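Rifin (Plasmodium falciparum, PDB 7JZI) is a RIFIN-family variant surface antigen, seen here as a largely helical portion, and probably engages host proteins from the infected red cell surface. Local coordinates at residues E86-I91 against V99-A104. Numbering follows the deposited sequence.
Sequences EKLGVI and VKQKDA. With PT (platinum (II) ion), chain E.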
loop_
_atom_site.group_PDB
_atom_site.type_symbol
_atom_site.label_atom_id
_atom_site.label_comp_id
_atom_site.label_asym_id
_atom_site.label_seq_id
_atom_site.Cartn_x
_atom_site.Cartn_y
_atom_site.Cartn_z
ATOM N N GLU B 86 -0.109 4.483 -6.890
ATOM C CA GLU B 86 0.461 4.567 -8.258
ATOM C C GLU B 86 1.715 5.430 -8.213
ATOM O O GLU B 86 2.696 5.081 -8.880
ATOM C CB GLU B 86 -0.544 5.203 -9.213
ATOM C CG GLU B 86 -1.771 4.350 -9.464
ATOM C CD GLU B 86 -2.834 5.035 -10.305
ATOM O OE1 GLU B 86 -2.810 6.277 -10.388
ATOM O OE2 GLU B 86 -3.680 4.323 -10.879
ATOM N N LYS B 87 1.668 6.518 -7.457
ATOM C CA LYS B 87 2.842 7.409 -7.317
ATOM C C LYS B 87 3.967 6.644 -6.630
ATOM O O LYS B 87 5.125 6.863 -6.989
ATOM C CB LYS B 87 2.415 8.667 -6.562
ATOM C CG LYS B 87 1.060 9.216 -6.990
ATOM C CD LYS B 87 0.687 10.531 -6.345
ATOM C CE LYS B 87 -0.658 11.043 -6.813
ATOM N NZ LYS B 87 -0.949 12.399 -6.291
ATOM N N LEU B 88 3.626 5.798 -5.664
ATOM C CA LEU B 88 4.649 5.038 -4.908
ATOM C C LEU B 88 5.384 4.094 -5.853
ATOM O O LEU B 88 6.555 3.810 -5.597
ATOM C CB LEU B 88 3.982 4.283 -3.759
ATOM C CG LEU B 88 3.466 5.140 -2.605
ATOM C CD1 LEU B 88 2.628 4.304 -1.652
ATOM C CD2 LEU B 88 4.619 5.792 -1.859
ATOM N N GLY B 89 4.715 3.624 -6.900
ATOM C CA GLY B 89 5.392 2.768 -7.888
ATOM C C GLY B 89 5.155 1.304 -7.622
ATOM O O GLY B 89 5.776 0.482 -8.294
ATOM N N VAL B 90 4.245 0.993 -6.711
ATOM C CA VAL B 90 3.980 -0.416 -6.320
ATOM C C VAL B 90 3.017 -1.053 -7.313
ATOM O O VAL B 90 2.710 -2.231 -7.134
ATOM C CB VAL B 90 3.444 -0.484 -4.884
ATOM C CG1 VAL B 90 4.486 -0.006 -3.890
ATOM C CG2 VAL B 90 2.167 0.320 -4.733
ATOM N N ILE B 91 2.553 -0.308 -8.309
ATOM C CA ILE B 91 1.708 -0.952 -9.353
ATOM C C ILE B 91 2.680 -1.526 -10.390
ATOM O O ILE B 91 3.478 -0.747 -10.925
ATOM C CB ILE B 91 0.631 -0.018 -9.926
ATOM C CG1 ILE B 91 -0.625 -0.005 -9.053
ATOM C CG2 ILE B 91 0.286 -0.409 -11.353
ATOM C CD1 ILE B 91 -0.466 0.722 -7.743
ATOM N N VAL B 99 8.457 -4.071 -5.843
ATOM C CA VAL B 99 8.846 -2.899 -5.079
ATOM C C VAL B 99 7.969 -2.862 -3.840
ATOM O O VAL B 99 6.742 -2.770 -3.952
ATOM C CB VAL B 99 8.723 -1.605 -5.902
ATOM C CG1 VAL B 99 7.394 -1.548 -6.630
ATOM C CG2 VAL B 99 8.895 -0.391 -4.991
ATOM N N LYS B 100 8.581 -2.977 -2.665
ATOM C CA LYS B 100 7.795 -3.099 -1.447
ATOM C C LYS B 100 7.181 -1.761 -1.060
ATOM O O LYS B 100 7.822 -0.709 -1.157
ATOM C CB LYS B 100 8.659 -3.616 -0.295
ATOM C CG LYS B 100 9.286 -4.990 -0.518
ATOM C CD LYS B 100 8.203 -6.067 -0.469
ATOM C CE LYS B 100 8.520 -7.276 -1.336
ATOM N NZ LYS B 100 7.411 -8.269 -1.247
ATOM N N GLN B 101 5.918 -1.784 -0.650
ATOM C CA GLN B 101 5.225 -0.517 -0.322
ATOM C C GLN B 101 5.955 0.163 0.832
ATOM O O GLN B 101 6.248 1.355 0.714
ATOM C CB GLN B 101 3.759 -0.803 -0.011
ATOM C CG GLN B 101 2.936 0.420 0.350
ATOM C CD GLN B 101 1.501 0.003 0.528
ATOM O OE1 GLN B 101 0.833 0.393 1.479
ATOM N NE2 GLN B 101 1.026 -0.834 -0.376
ATOM N N LYS B 102 6.241 -0.575 1.901
ATOM C CA LYS B 102 6.862 0.062 3.054
ATOM C C LYS B 102 8.165 0.741 2.664
ATOM O O LYS B 102 8.478 1.822 3.173
ATOM C CB LYS B 102 7.079 -0.978 4.158
ATOM C CG LYS B 102 7.873 -0.539 5.390
ATOM C CD LYS B 102 9.351 -0.871 5.279
ATOM C CE LYS B 102 10.068 -0.580 6.585
ATOM N NZ LYS B 102 10.536 0.826 6.673
ATOM N N ASP B 103 8.911 0.149 1.730
ATOM C CA ASP B 103 10.153 0.777 1.299
ATOM C C ASP B 103 9.877 2.069 0.543
ATOM O O ASP B 103 10.565 3.073 0.757
ATOM C CB ASP B 103 10.968 -0.194 0.446
ATOM C CG ASP B 103 11.769 -1.170 1.285
ATOM O OD1 ASP B 103 12.037 -0.864 2.470
ATOM O OD2 ASP B 103 12.124 -2.246 0.762
ATOM N N ALA B 104 8.849 2.077 -0.310
ATOM C CA ALA B 104 8.497 3.296 -1.032
ATOM C C ALA B 104 8.020 4.385 -0.079
ATOM O O ALA B 104 8.370 5.562 -0.243
ATOM C CB ALA B 104 7.426 2.993 -2.078
HETATM PT PT PT E . 8.775 -9.222 -2.794
#
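Leu88 and Ala104 face each other with their CA atoms 5.7 Å apart, and Val90 and Val99 form the second close point, CA to CA 5.6 Å. This pairing runs the two segments in opposite senses. Gly89 is the first residue to leave helix 84-88, and its positive phi of 97° turns the chain into Val90. In 99-104 the entry into helix 101-127 has Lys100 at the N-cap position, and Ala104 N donates to Lys100 O at 3.1 Å to close the first turn. No hydrogen bond spans the two segments; the 287 Å² buried between them is van der Waals contact, of methyls with methyls and with backbone.

The contact closes the base of the loop that links short helix 84-88 to long helix 101-127, within a rifin chain having no strand. Val90, which is buried, carries the largest share of the contact on its side. Val90 CG1 lies anti to the carbonyl carbon of its own residue (chi1 -65°), a placement that sets this one methyl 3.7 Å from Gln101 CA. Val90 CG1 is also 3.6 Å from Val99 O and meets Gln101 CB, so it sits against the backbone where the chain enters helix 101-127. Val99 returns the contact with Val99 CG1, which lies 3.6 Å from Val90 CA and beside the carbonyl of Gly89. At the other end Leu88 CD2 reaches the buried Ala104 methyl, at 4.0 Å from Ala104 CB, while Leu88 O also borders that methyl.

Gln101 continues beyond this interface to Met67 and Asn68 on helix 56-70. A chain of another protein in the assembly packs an aromatic side chain on Val90 and gives Val90 O a hydrogen bond from a basic side chain. The CB of Lys100 is directed away from 86-91, the chain bends at chi2 (-71°), and Lys100 NZ is modelled 2.3 Å from the platinum ion, at a site that also includes Met98; the fine geometry is doubtful, because CE comes almost as close.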